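Local coordinates for fatty Acyl-Adenylate Ligase (Escherichia coli, PDB 3PBK), which belongs to the AMP-binding enzymes of the ANL clan and holds 5'-O-[(S)-(dodecanoyloxy)(hydroxy)phosphoryl]adenosine in its ligand pocket, at residues A[77-82]-A[131-136]; A[36-41]-A[82-87]; A[491-496]-A[554-559]; A[463-468]-A[498-503]. One frame throughout, in Å; residues are numbered along the deposited sequence.

Interaction 1: A[77-82]-A[131-136]; sequences ALIAET and IITGDE
I131 sits beside A77, their CB atoms 3.8 Å apart. The I131 CG1 branch is anti to the backbone N (chi1 167°), which lays it against both the methyl and the carbonyl O of A77; L151 and V153 touch the same isoleucine. The next residue, I132, uses both its backbone groups: I132 N donates to A77 O at 2.9 Å, and I132 O accepts from I79 N at 3.1 Å. One residue thus bonds to the neighbours before and after its partner L78, the ladder of a parallel pair. These are the two inner strands of a four-stranded parallel sheet, and the short segments run 10° from parallel. The I132 side chain leaves by the other face from I131, alongside L78 and pointing the same way, with L78 CD2 3.9 Å from I132 CB. Helix 84-95 packs on L78, and H156 and F159 of helix 156-160 on I132. T133 lies next to I79, its OG1 3.4 Å from I79 CG1. The same hydroxyl donates to G134 O, in the carbonyl plane on a lone pair. Past the strand end, E136 OE1 comes within 4.4 Å of E81 OE2, a pair of like charges; E81 OE2 is hydrogen-bonded to W137 NE1.

Interaction 2: A[36-41]-A[82-87]; sequences MNFYDR and TSSEFV
S83 O accepts from V87 N at 3.1 Å and, weakly, from F86 N, while S83 C lies 3.6 Å from F38 CE1. S83 is the N-cap of helix 84-95: its OG turns back to take F86 N at 3.1 Å, with an N-H...O angle of 149°, so F86 N is shared between the hydroxyl and the weaker carbonyl bond. The F38 ring reaches this capped first turn with CG anti to its own carbonyl carbon (chi1 -53°). S84 N sits over one face of the ring, 3.1 Å above the plane and displaced toward the rim. The S84 CB follows at 3.7 Å from F38 CE2. V87 CG2 meets the same ring at its edge, near the plane, whereas T82 O approaches CD1 obliquely. The contact packs strand 35-39 of the nine-stranded mixed sheet on the start of helix 84-95, which directly follows strand 75-79 of the parallel sheet, within the layered alpha/beta architecture of ANL enzymes. Y248, on the neighbouring strand 246-248, also meets the F38 ring, their planes about 35° apart. M36, modelled as selenomethionine, has a chain bent at chi2 and reaches V87 tip to tip, its SE and CE each 3.9 Å from V87 CG1. L236 of helix 229-241 touches both M36 and V87, and the M36 side chain lies about 12 Å from the bound 5'-O-[(S)-(dodecanoyloxy)(hydroxy)phosphoryl]adenosine.

Interaction 3: A[491-496]-A[554-559]; sequences IAFVTA and AEAKKR
F493 offers one ring face to the backbone of the helix: K557 CA stands over it, 3.6 Å from the centroid and 18° off the ring normal, a CH-pi contact. The carbonyl carbon of A556 lies above the same face, near the rim. F493 CG occupies the position between backbone N and carbonyl carbon (chi1 59°), which swings the ring out to the helix. The K557 side chain then passes the CD2 corner of the ring, CB and CG each 3.5 Å from F493 CD2, and continues fully extended beside the side chain of V494; the placing of the lysine end near V494 O is doubtful, and no hydrogen bond is made. Toward the start of the strand, the A556 methyl meets two apolar groups, I491 CD1 and F493 CE1, each 4.3 Å from A556 CB. Behind this shell the strand is set by backbone bonds of I491 with Q503 and F493 with I501, and by E476 OE2 accepting from A492 N. The axes of strand 491-494 and helix segment 554-559 cross at -59°, 8.3 Å apart at closest. Helix 553-564 lies across a three-stranded mixed sheet whose central strand, 500-505, also touches A556 through Q503.

Interaction 4: A[463-468]-A[498-503]; sequences IIIRGR and EKIILQ
R466, at the second position of a type II beta turn, reaches from the tip of a beta-hairpin to the carboxylate of E498. The hairpin, strands 463-465 and 468-470, closes with I465 N accepted by R468 O at 3.2 Å; the return bond, R468 N to I465 O, is weak. G467 takes the third position of the turn with the positive phi that suits glycine. One carboxylate oxygen does the gripping across the contact. E498 OE2 receives R466 NE at 3.1 Å, through its syn lone pair and with an N-H...O angle of 155°, and a weak second bond from R466 NH2 at 3.3 Å. The guanidinium and carboxylate planes are 26° apart, nearly coplanar, so the salt bridge is made at the guanidinium edge although the two side chains cross at about a right angle. E498 OE1 rests against the aliphatic part of the arginine, 3.6 Å from R466 CG. The other arginine of the turn looks elsewhere: R468 NH2 has E365 OE1 as salt-bridge partner and F529 O as a further acceptor. Q503 NE2 has a weak bond to D536 OD2, and the I500 backbone pairs with A534 on the adjacent strand 533-538. Away from the ion pair the contact is apolar: I463 and I500 cross at about a right angle, with I500 CD1 3.9 Å from I463 CG2 and 4.5 Å from I465 CG2.

The four contacts form two clusters. Interactions 1 and 2 share T82 and have centres 13 Å apart: strand 75-79 leads into helix 84-95, and F86 on that helix packs back on L78 and A80. Both are buried, one built mainly on a backbone ladder, the other on ring and aliphatic packing around a helix N-cap. Interactions 3 and 4 have centres 10 Å apart and touch through neighbouring strands 490-494 and 500-505. Interaction 3 is a buried strand-helix contact without a hydrogen bond across it; interaction 4 is only partly buried and carries a salt bridge between an exposed arginine and a partly exposed glutamate. Interactions 1 and 4 lie on opposite sides of the chain's centre, their own centres 42 Å apart.

Interaction 1: A[77-82]-A[131-136]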
loop_
_atom_site.group_PDB
_atom_site.type_symbol
_atom_site.label_atom_id
_atom_site.label_comp_id
_atom_site.label_asym_id
_atom_site.label_seq_id
_atom_site.Cartn_x
_atom_site.Cartn_y
_atom_site.Cartn_z
ATOM N N ALA A 77 -19.548 5.533 0.893
ATOM C CA ALA A 77 -18.484 5.332 -0.090
ATOM C C ALA A 77 -17.954 6.647 -0.655
ATOM O O ALA A 77 -18.714 7.492 -1.117
ATOM C CB ALA A 77 -18.970 4.459 -1.214
ATOM N N LEU A 78 -16.639 6.807 -0.616
ATOM C CA LEU A 78 -15.992 7.965 -1.203
ATOM C C LEU A 78 -15.150 7.517 -2.380
ATOM O O LEU A 78 -14.454 6.502 -2.296
ATOM C CB LEU A 78 -15.109 8.650 -0.170
ATOM C CG LEU A 78 -15.884 9.028 1.084
ATOM C CD1 LEU A 78 -14.973 9.703 2.058
ATOM C CD2 LEU A 78 -17.040 9.935 0.738
ATOM N N ILE A 79 -15.239 8.260 -3.482
ATOM C CA ILE A 79 -14.325 8.073 -4.610
ATOM C C ILE A 79 -13.022 8.799 -4.305
ATOM O O ILE A 79 -12.936 10.032 -4.393
ATOM C CB ILE A 79 -14.923 8.565 -5.937
ATOM C CG1 ILE A 79 -16.017 7.604 -6.401
ATOM C CG2 ILE A 79 -13.844 8.647 -7.004
ATOM C CD1 ILE A 79 -15.489 6.238 -6.830
ATOM N N ALA A 80 -12.015 8.017 -3.934
ATOM C CA ALA A 80 -10.829 8.559 -3.295
ATOM C C ALA A 80 -9.833 9.187 -4.263
ATOM O O ALA A 80 -8.797 8.604 -4.577
ATOM C CB ALA A 80 -10.155 7.495 -2.449
ATOM N N GLU A 81 -10.143 10.387 -4.733
ATOM C CA GLU A 81 -9.173 11.163 -5.489
ATOM C C GLU A 81 -8.249 11.902 -4.527
ATOM O O GLU A 81 -8.585 12.106 -3.353
ATOM C CB GLU A 81 -9.878 12.167 -6.409
ATOM C CG GLU A 81 -10.491 11.562 -7.666
ATOM C CD GLU A 81 -11.386 12.543 -8.379
ATOM O OE1 GLU A 81 -12.003 13.378 -7.679
ATOM O OE2 GLU A 81 -11.467 12.483 -9.627
ATOM N N THR A 82 -7.084 12.298 -5.029
ATOM C CA THR A 82 -6.185 13.147 -4.259
ATOM C C THR A 82 -6.642 14.612 -4.352
ATOM O O THR A 82 -6.110 15.393 -5.141
ATOM C CB THR A 82 -4.725 12.981 -4.717
ATOM O OG1 THR A 82 -4.361 11.600 -4.616
ATOM C CG2 THR A 82 -3.805 13.796 -3.841
ATOM N N ILE A 131 -22.958 7.612 -1.639
ATOM C CA ILE A 131 -21.631 7.596 -2.217
ATOM C C ILE A 131 -21.340 8.948 -2.835
ATOM O O ILE A 131 -22.102 9.433 -3.667
ATOM C CB ILE A 131 -21.464 6.459 -3.260
ATOM C CG1 ILE A 131 -20.188 6.658 -4.077
ATOM C CG2 ILE A 131 -22.665 6.366 -4.179
ATOM C CD1 ILE A 131 -19.843 5.468 -4.930
ATOM N N ILE A 132 -20.247 9.566 -2.406
ATOM C CA ILE A 132 -19.876 10.879 -2.898
ATOM C C ILE A 132 -18.771 10.737 -3.919
ATOM O O ILE A 132 -17.773 10.084 -3.652
ATOM C CB ILE A 132 -19.395 11.752 -1.754
ATOM C CG1 ILE A 132 -20.521 11.920 -0.742
ATOM C CG2 ILE A 132 -18.919 13.090 -2.263
ATOM C CD1 ILE A 132 -20.127 12.710 0.459
ATOM N N THR A 133 -18.955 11.341 -5.090
ATOM C CA THR A 133 -17.971 11.267 -6.167
ATOM C C THR A 133 -17.773 12.613 -6.840
ATOM O O THR A 133 -18.597 13.513 -6.713
ATOM C CB THR A 133 -18.410 10.289 -7.261
ATOM O OG1 THR A 133 -17.369 10.165 -8.233
ATOM C CG2 THR A 133 -19.650 10.808 -7.957
ATOM N N GLY A 134 -16.676 12.738 -7.574
ATOM C CA GLY A 134 -16.443 13.908 -8.397
ATOM C C GLY A 134 -17.162 13.782 -9.726
ATOM O O GLY A 134 -17.499 12.678 -10.161
ATOM N N ASP A 135 -17.396 14.915 -10.378
ATOM C CA ASP A 135 -18.165 14.938 -11.617
ATOM C C ASP A 135 -17.645 13.946 -12.665
ATOM O O ASP A 135 -18.436 13.267 -13.326
ATOM C CB ASP A 135 -18.218 16.358 -12.189
ATOM C CG ASP A 135 -19.127 17.280 -11.387
ATOM O OD1 ASP A 135 -20.266 16.872 -11.047
ATOM O OD2 ASP A 135 -18.706 18.422 -11.104
ATOM N N GLU A 136 -16.320 13.863 -12.807
ATOM C CA GLU A 136 -15.692 13.018 -13.826
ATOM C C GLU A 136 -16.246 11.601 -13.829
ATOM O O GLU A 136 -16.517 11.027 -14.884
ATOM C CB GLU A 136 -14.178 12.959 -13.620
ATOM C CG GLU A 136 -13.492 11.869 -14.435
ATOM C CD GLU A 136 -12.023 12.170 -14.699
ATOM O OE1 GLU A 136 -11.438 13.014 -13.976
ATOM O OE2 GLU A 136 -11.457 11.564 -15.637
#

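Interaction 2: A[36-41]-A[82-87]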
loop_
_atom_site.group_PDB
_atom_site.type_symbol
_atom_site.label_atom_id
_atom_site.label_comp_id
_atom_site.label_asym_id
_atom_site.label_seq_id
_atom_site.Cartn_x
_atom_site.Cartn_y
_atom_site.Cartn_z
HETATM N N MSE A 36 -2.735 20.940 4.137
HETATM C CA MSE A 36 -2.358 20.213 2.945
HETATM C C MSE A 36 -2.184 21.127 1.747
HETATM O O MSE A 36 -2.826 22.169 1.641
HETATM C CB MSE A 36 -3.413 19.171 2.632
HETATM C CG MSE A 36 -3.379 18.007 3.566
HETATM SE SE MSE A 36 -5.181 17.592 4.118
HETATM C CE MSE A 36 -4.910 15.781 4.821
ATOM N N ASN A 37 -1.311 20.709 0.842
ATOM C CA ASN A 37 -1.060 21.446 -0.378
ATOM C C ASN A 37 -1.060 20.527 -1.603
ATOM O O ASN A 37 -0.211 19.648 -1.736
ATOM C CB ASN A 37 0.245 22.221 -0.241
ATOM C CG ASN A 37 0.304 23.019 1.052
ATOM O OD1 ASN A 37 0.039 24.221 1.061
ATOM N ND2 ASN A 37 0.626 22.349 2.155
ATOM N N PHE A 38 -2.035 20.732 -2.485
ATOM C CA PHE A 38 -2.170 19.934 -3.691
ATOM C C PHE A 38 -1.462 20.570 -4.877
ATOM O O PHE A 38 -1.782 21.694 -5.269
ATOM C CB PHE A 38 -3.638 19.746 -4.010
ATOM C CG PHE A 38 -4.421 19.196 -2.870
ATOM C CD1 PHE A 38 -4.634 17.832 -2.758
ATOM C CD2 PHE A 38 -4.937 20.039 -1.896
ATOM C CE1 PHE A 38 -5.359 17.311 -1.707
ATOM C CE2 PHE A 38 -5.669 19.529 -0.835
ATOM C CZ PHE A 38 -5.880 18.159 -0.741
ATOM N N TYR A 39 -0.510 19.838 -5.451
ATOM C CA TYR A 39 0.307 20.359 -6.535
ATOM C C TYR A 39 -0.021 19.691 -7.857
ATOM O O TYR A 39 -0.327 18.501 -7.887
ATOM C CB TYR A 39 1.784 20.174 -6.211
ATOM C CG TYR A 39 2.331 21.214 -5.262
ATOM C CD1 TYR A 39 2.189 21.075 -3.893
ATOM C CD2 TYR A 39 2.983 22.343 -5.734
ATOM C CE1 TYR A 39 2.690 22.027 -3.019
ATOM C CE2 TYR A 39 3.489 23.300 -4.865
ATOM C CZ TYR A 39 3.343 23.135 -3.509
ATOM O OH TYR A 39 3.836 24.086 -2.639
ATOM N N ASP A 40 0.036 20.460 -8.947
ATOM C CA ASP A 40 -0.193 19.915 -10.290
ATOM C C ASP A 40 1.058 19.198 -10.816
ATOM O O ASP A 40 2.051 19.093 -10.104
ATOM C CB ASP A 40 -0.710 20.995 -11.262
ATOM C CG ASP A 40 0.394 21.939 -11.774
ATOM O OD1 ASP A 40 1.596 21.629 -11.610
ATOM O OD2 ASP A 40 0.048 22.999 -12.360
ATOM N N ARG A 41 1.017 18.710 -12.052
ATOM C CA ARG A 41 2.119 17.897 -12.568
ATOM C C ARG A 41 3.376 18.703 -12.919
ATOM O O ARG A 41 4.382 18.147 -13.370
ATOM C CB ARG A 41 1.673 17.029 -13.750
ATOM C CG ARG A 41 1.413 17.788 -15.033
ATOM C CD ARG A 41 1.318 16.831 -16.215
ATOM N NE ARG A 41 0.645 17.449 -17.356
ATOM C CZ ARG A 41 -0.677 17.594 -17.460
ATOM N NH1 ARG A 41 -1.480 17.170 -16.487
ATOM N NH2 ARG A 41 -1.200 18.166 -18.541
ATOM N N THR A 82 -7.084 12.298 -5.029
ATOM C CA THR A 82 -6.185 13.147 -4.259
ATOM C C THR A 82 -6.642 14.612 -4.352
ATOM O O THR A 82 -6.110 15.393 -5.141
ATOM C CB THR A 82 -4.725 12.981 -4.717
ATOM O OG1 THR A 82 -4.361 11.600 -4.616
ATOM C CG2 THR A 82 -3.805 13.796 -3.841
ATOM N N SER A 83 -7.630 14.974 -3.538
ATOM C CA SER A 83 -8.282 16.268 -3.673
ATOM C C SER A 83 -8.816 16.820 -2.368
ATOM O O SER A 83 -9.367 16.083 -1.552
ATOM C CB SER A 83 -9.444 16.161 -4.662
ATOM O OG SER A 83 -10.470 15.323 -4.162
ATOM N N SER A 84 -8.675 18.132 -2.198
ATOM C CA SER A 84 -9.303 18.858 -1.097
ATOM C C SER A 84 -10.759 18.409 -0.884
ATOM O O SER A 84 -11.245 18.368 0.240
ATOM C CB SER A 84 -9.240 20.365 -1.378
ATOM O OG SER A 84 -9.678 21.149 -0.276
ATOM N N GLU A 85 -11.445 18.066 -1.969
ATOM C CA GLU A 85 -12.831 17.603 -1.914
ATOM C C GLU A 85 -12.975 16.303 -1.166
ATOM O O GLU A 85 -13.885 16.135 -0.361
ATOM C CB GLU A 85 -13.357 17.368 -3.321
ATOM C CG GLU A 85 -13.633 18.627 -4.076
ATOM C CD GLU A 85 -14.649 18.396 -5.164
ATOM O OE1 GLU A 85 -14.470 17.404 -5.920
ATOM O OE2 GLU A 85 -15.618 19.200 -5.248
ATOM N N PHE A 86 -12.085 15.366 -1.470
ATOM C CA PHE A 86 -12.156 14.051 -0.868
ATOM C C PHE A 86 -11.817 14.088 0.614
ATOM O O PHE A 86 -12.452 13.398 1.421
ATOM C CB PHE A 86 -11.216 13.079 -1.547
ATOM C CG PHE A 86 -10.982 11.852 -0.736
ATOM C CD1 PHE A 86 -11.922 10.834 -0.718
ATOM C CD2 PHE A 86 -9.852 11.735 0.060
ATOM C CE1 PHE A 86 -11.715 9.700 0.044
ATOM C CE2 PHE A 86 -9.639 10.610 0.830
ATOM C CZ PHE A 86 -10.562 9.588 0.826
ATOM N N VAL A 87 -10.797 14.871 0.965
ATOM C CA VAL A 87 -10.397 15.007 2.357
ATOM C C VAL A 87 -11.571 15.496 3.192
ATOM O O VAL A 87 -11.894 14.897 4.215
ATOM C CB VAL A 87 -9.198 15.959 2.529
ATOM C CG1 VAL A 87 -8.743 15.988 3.982
ATOM C CG2 VAL A 87 -8.056 15.530 1.634
#

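Interaction 3: A[491-496]-A[554-559]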
loop_
_atom_site.group_PDB
_atom_site.type_symbol
_atom_site.label_atom_id
_atom_site.label_comp_id
_atom_site.label_asym_id
_atom_site.label_seq_id
_atom_site.Cartn_x
_atom_site.Cartn_y
_atom_site.Cartn_z
ATOM N N ILE A 491 5.780 -12.181 -14.058
ATOM C CA ILE A 491 5.076 -12.914 -13.012
ATOM C C ILE A 491 5.399 -14.400 -13.093
ATOM O O ILE A 491 5.310 -15.006 -14.170
ATOM C CB ILE A 491 3.573 -12.827 -13.197
ATOM C CG1 ILE A 491 3.125 -11.381 -13.279
ATOM C CG2 ILE A 491 2.859 -13.540 -12.067
ATOM C CD1 ILE A 491 1.740 -11.248 -13.879
ATOM N N ALA A 492 5.754 -14.990 -11.956
ATOM C CA ALA A 492 6.019 -16.417 -11.901
ATOM C C ALA A 492 5.065 -17.119 -10.935
ATOM O O ALA A 492 4.714 -16.593 -9.884
ATOM C CB ALA A 492 7.466 -16.674 -11.527
ATOM N N PHE A 493 4.627 -18.309 -11.319
ATOM C CA PHE A 493 3.802 -19.136 -10.453
ATOM C C PHE A 493 3.840 -20.577 -10.940
ATOM O O PHE A 493 4.325 -20.863 -12.039
ATOM C CB PHE A 493 2.369 -18.614 -10.406
ATOM C CG PHE A 493 1.696 -18.574 -11.743
ATOM C CD1 PHE A 493 1.783 -17.450 -12.544
ATOM C CD2 PHE A 493 0.972 -19.662 -12.201
ATOM C CE1 PHE A 493 1.160 -17.412 -13.777
ATOM C CE2 PHE A 493 0.355 -19.631 -13.429
ATOM C CZ PHE A 493 0.448 -18.504 -14.218
ATOM N N VAL A 494 3.343 -21.487 -10.113
ATOM C CA VAL A 494 3.305 -22.886 -10.503
ATOM C C VAL A 494 1.873 -23.332 -10.774
ATOM O O VAL A 494 0.967 -23.089 -9.979
ATOM C CB VAL A 494 3.982 -23.807 -9.465
ATOM C CG1 VAL A 494 3.407 -23.584 -8.079
ATOM C CG2 VAL A 494 3.850 -25.254 -9.881
ATOM N N THR A 495 1.680 -23.964 -11.925
ATOM C CA THR A 495 0.373 -24.451 -12.332
ATOM C C THR A 495 -0.043 -25.626 -11.452
ATOM O O THR A 495 0.780 -26.200 -10.739
ATOM C CB THR A 495 0.380 -24.846 -13.817
ATOM O OG1 THR A 495 -0.935 -24.692 -14.349
ATOM C CG2 THR A 495 0.854 -26.275 -14.015
ATOM N N ALA A 496 -1.320 -25.976 -11.474
ATOM C CA ALA A 496 -1.790 -27.071 -10.634
ATOM C C ALA A 496 -1.273 -28.422 -11.129
ATOM O O ALA A 496 -1.342 -29.414 -10.411
ATOM C CB ALA A 496 -3.305 -27.068 -10.537
ATOM N N ALA A 554 -1.148 -14.617 -7.628
ATOM C CA ALA A 554 -2.136 -15.652 -7.362
ATOM C C ALA A 554 -3.323 -15.537 -8.317
ATOM O O ALA A 554 -3.896 -16.548 -8.743
ATOM C CB ALA A 554 -2.599 -15.586 -5.922
ATOM N N GLU A 555 -3.686 -14.303 -8.656
ATOM C CA GLU A 555 -4.794 -14.066 -9.568
ATOM C C GLU A 555 -4.446 -14.562 -10.969
ATOM O O GLU A 555 -5.236 -15.256 -11.607
ATOM C CB GLU A 555 -5.182 -12.582 -9.562
ATOM C CG GLU A 555 -6.152 -12.160 -10.662
ATOM C CD GLU A 555 -7.451 -12.966 -10.674
ATOM O OE1 GLU A 555 -7.804 -13.576 -9.633
ATOM O OE2 GLU A 555 -8.123 -12.977 -11.736
ATOM N N ALA A 556 -3.250 -14.223 -11.432
ATOM C CA ALA A 556 -2.765 -14.709 -12.717
ATOM C C ALA A 556 -2.688 -16.235 -12.742
ATOM O O ALA A 556 -2.933 -16.856 -13.780
ATOM C CB ALA A 556 -1.410 -14.103 -13.037
ATOM N N LYS A 557 -2.349 -16.833 -11.601
ATOM C CA LYS A 557 -2.237 -18.288 -11.486
ATOM C C LYS A 557 -3.562 -18.994 -11.774
ATOM O O LYS A 557 -3.588 -20.068 -12.370
ATOM C CB LYS A 557 -1.714 -18.684 -10.096
ATOM C CG LYS A 557 -1.612 -20.196 -9.853
ATOM C CD LYS A 557 -1.053 -20.518 -8.466
ATOM C CE LYS A 557 -1.043 -22.030 -8.217
ATOM N NZ LYS A 557 -0.412 -22.420 -6.913
ATOM N N LYS A 558 -4.665 -18.392 -11.345
ATOM C CA LYS A 558 -5.973 -18.998 -11.558
ATOM C C LYS A 558 -6.526 -18.656 -12.932
ATOM O O LYS A 558 -7.088 -19.514 -13.602
ATOM C CB LYS A 558 -6.950 -18.630 -10.435
ATOM C CG LYS A 558 -6.906 -19.631 -9.265
ATOM C CD LYS A 558 -5.471 -19.839 -8.714
ATOM C CE LYS A 558 -5.265 -21.213 -8.036
ATOM N NZ LYS A 558 -4.926 -22.315 -9.002
ATOM N N ARG A 559 -6.358 -17.409 -13.353
ATOM C CA ARG A 559 -6.692 -17.029 -14.719
ATOM C C ARG A 559 -6.160 -18.067 -15.690
ATOM O O ARG A 559 -6.876 -18.531 -16.582
ATOM C CB ARG A 559 -6.049 -15.698 -15.068
ATOM C CG ARG A 559 -6.969 -14.526 -15.051
ATOM C CD ARG A 559 -6.365 -13.411 -15.872
ATOM N NE ARG A 559 -6.929 -12.125 -15.491
ATOM C CZ ARG A 559 -6.382 -11.311 -14.596
ATOM N NH1 ARG A 559 -5.239 -11.647 -14.000
ATOM N NH2 ARG A 559 -6.974 -10.159 -14.310
#

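Interaction 4: A[463-468]-A[498-503]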
loop_
_atom_site.group_PDB
_atom_site.type_symbol
_atom_site.label_atom_id
_atom_site.label_comp_id
_atom_site.label_asym_id
_atom_site.label_seq_id
_atom_site.Cartn_x
_atom_site.Cartn_y
_atom_site.Cartn_z
ATOM N N ILE A 463 6.104 -20.419 -4.645
ATOM C CA ILE A 463 6.089 -21.544 -5.580
ATOM C C ILE A 463 6.436 -22.838 -4.861
ATOM O O ILE A 463 7.606 -23.094 -4.550
ATOM C CB ILE A 463 7.088 -21.350 -6.736
ATOM C CG1 ILE A 463 6.548 -20.338 -7.739
ATOM C CG2 ILE A 463 7.371 -22.672 -7.422
ATOM C CD1 ILE A 463 7.611 -19.721 -8.602
ATOM N N ILE A 464 5.419 -23.658 -4.602
ATOM C CA ILE A 464 5.634 -24.905 -3.879
ATOM C C ILE A 464 5.638 -26.107 -4.811
ATOM O O ILE A 464 4.626 -26.481 -5.394
ATOM C CB ILE A 464 4.631 -25.073 -2.721
ATOM C CG1 ILE A 464 4.492 -23.736 -1.985
ATOM C CG2 ILE A 464 5.097 -26.178 -1.757
ATOM C CD1 ILE A 464 3.145 -23.506 -1.383
ATOM N N ILE A 465 6.817 -26.683 -4.974
ATOM C CA ILE A 465 6.960 -27.893 -5.762
ATOM C C ILE A 465 7.438 -29.013 -4.837
ATOM O O ILE A 465 7.543 -28.810 -3.621
ATOM C CB ILE A 465 7.892 -27.692 -6.996
ATOM C CG1 ILE A 465 9.301 -27.303 -6.580
ATOM C CG2 ILE A 465 7.339 -26.617 -7.939
ATOM C CD1 ILE A 465 10.106 -26.734 -7.737
ATOM N N ARG A 466 7.697 -30.192 -5.398
ATOM C CA ARG A 466 8.065 -31.352 -4.588
ATOM C C ARG A 466 9.298 -31.079 -3.747
ATOM O O ARG A 466 10.397 -30.896 -4.282
ATOM C CB ARG A 466 8.311 -32.582 -5.469
ATOM C CG ARG A 466 7.043 -33.221 -5.987
ATOM C CD ARG A 466 7.315 -34.262 -7.061
ATOM N NE ARG A 466 6.134 -34.443 -7.902
ATOM C CZ ARG A 466 5.867 -35.540 -8.603
ATOM N NH1 ARG A 466 6.700 -36.574 -8.561
ATOM N NH2 ARG A 466 4.761 -35.604 -9.340
ATOM N N GLY A 467 9.117 -31.030 -2.433
ATOM C CA GLY A 467 10.254 -30.970 -1.538
ATOM C C GLY A 467 11.066 -29.686 -1.484
ATOM O O GLY A 467 12.014 -29.603 -0.702
ATOM N N ARG A 468 10.731 -28.690 -2.299
ATOM C CA ARG A 468 11.320 -27.370 -2.102
ATOM C C ARG A 468 10.453 -26.208 -2.575
ATOM O O ARG A 468 9.621 -26.356 -3.467
ATOM C CB ARG A 468 12.756 -27.286 -2.648
ATOM C CG ARG A 468 12.935 -27.489 -4.143
ATOM C CD ARG A 468 12.818 -26.188 -4.911
ATOM N NE ARG A 468 14.061 -25.462 -5.194
ATOM C CZ ARG A 468 14.773 -25.592 -6.315
ATOM N NH1 ARG A 468 14.410 -26.475 -7.238
ATOM N NH2 ARG A 468 15.858 -24.848 -6.507
ATOM N N GLU A 498 1.772 -28.787 -11.683
ATOM C CA GLU A 498 3.156 -28.642 -11.247
ATOM C C GLU A 498 4.131 -28.154 -12.329
ATOM O O GLU A 498 5.333 -28.388 -12.224
ATOM C CB GLU A 498 3.660 -29.936 -10.604
ATOM C CG GLU A 498 3.241 -30.108 -9.144
ATOM C CD GLU A 498 4.031 -31.206 -8.429
ATOM O OE1 GLU A 498 4.570 -30.932 -7.328
ATOM O OE2 GLU A 498 4.121 -32.337 -8.973
ATOM N N LYS A 499 3.619 -27.471 -13.351
ATOM C CA LYS A 499 4.466 -26.849 -14.371
ATOM C C LYS A 499 4.665 -25.377 -14.028
ATOM O O LYS A 499 3.697 -24.669 -13.766
ATOM C CB LYS A 499 3.831 -26.960 -15.760
ATOM C CG LYS A 499 3.201 -28.319 -16.073
ATOM C CD LYS A 499 4.250 -29.413 -16.242
ATOM C CE LYS A 499 3.676 -30.622 -16.974
ATOM N NZ LYS A 499 4.735 -31.422 -17.669
ATOM N N ILE A 500 5.913 -24.914 -14.024
ATOM C CA ILE A 500 6.202 -23.525 -13.657
ATOM C C ILE A 500 6.058 -22.565 -14.833
ATOM O O ILE A 500 6.753 -22.691 -15.832
ATOM C CB ILE A 500 7.618 -23.382 -13.051
ATOM C CG1 ILE A 500 7.633 -23.917 -11.618
ATOM C CG2 ILE A 500 8.077 -21.933 -13.080
ATOM C CD1 ILE A 500 8.915 -23.655 -10.892
ATOM N N ILE A 501 5.161 -21.599 -14.719
ATOM C CA ILE A 501 4.987 -20.651 -15.808
ATOM C C ILE A 501 5.572 -19.299 -15.430
ATOM O O ILE A 501 5.413 -18.844 -14.301
ATOM C CB ILE A 501 3.495 -20.485 -16.202
ATOM C CG1 ILE A 501 2.954 -21.761 -16.842
ATOM C CG2 ILE A 501 3.304 -19.313 -17.148
ATOM C CD1 ILE A 501 2.021 -22.527 -15.952
ATOM N N LEU A 502 6.269 -18.671 -16.368
ATOM C CA LEU A 502 6.685 -17.286 -16.209
ATOM C C LEU A 502 6.022 -16.425 -17.281
ATOM O O LEU A 502 6.324 -16.564 -18.466
ATOM C CB LEU A 502 8.199 -17.162 -16.335
ATOM C CG LEU A 502 8.799 -15.755 -16.378
ATOM C CD1 LEU A 502 8.585 -15.034 -15.069
ATOM C CD2 LEU A 502 10.278 -15.832 -16.686
ATOM N N GLN A 503 5.118 -15.537 -16.872
ATOM C CA GLN A 503 4.475 -14.642 -17.817
ATOM C C GLN A 503 5.212 -13.311 -17.863
ATOM O O GLN A 503 5.613 -12.780 -16.837
ATOM C CB GLN A 503 3.011 -14.440 -17.452
ATOM C CG GLN A 503 2.272 -15.733 -17.205
ATOM C CD GLN A 503 0.766 -15.563 -17.242
ATOM O OE1 GLN A 503 0.185 -14.803 -16.463
ATOM N NE2 GLN A 503 0.120 -16.281 -18.153
#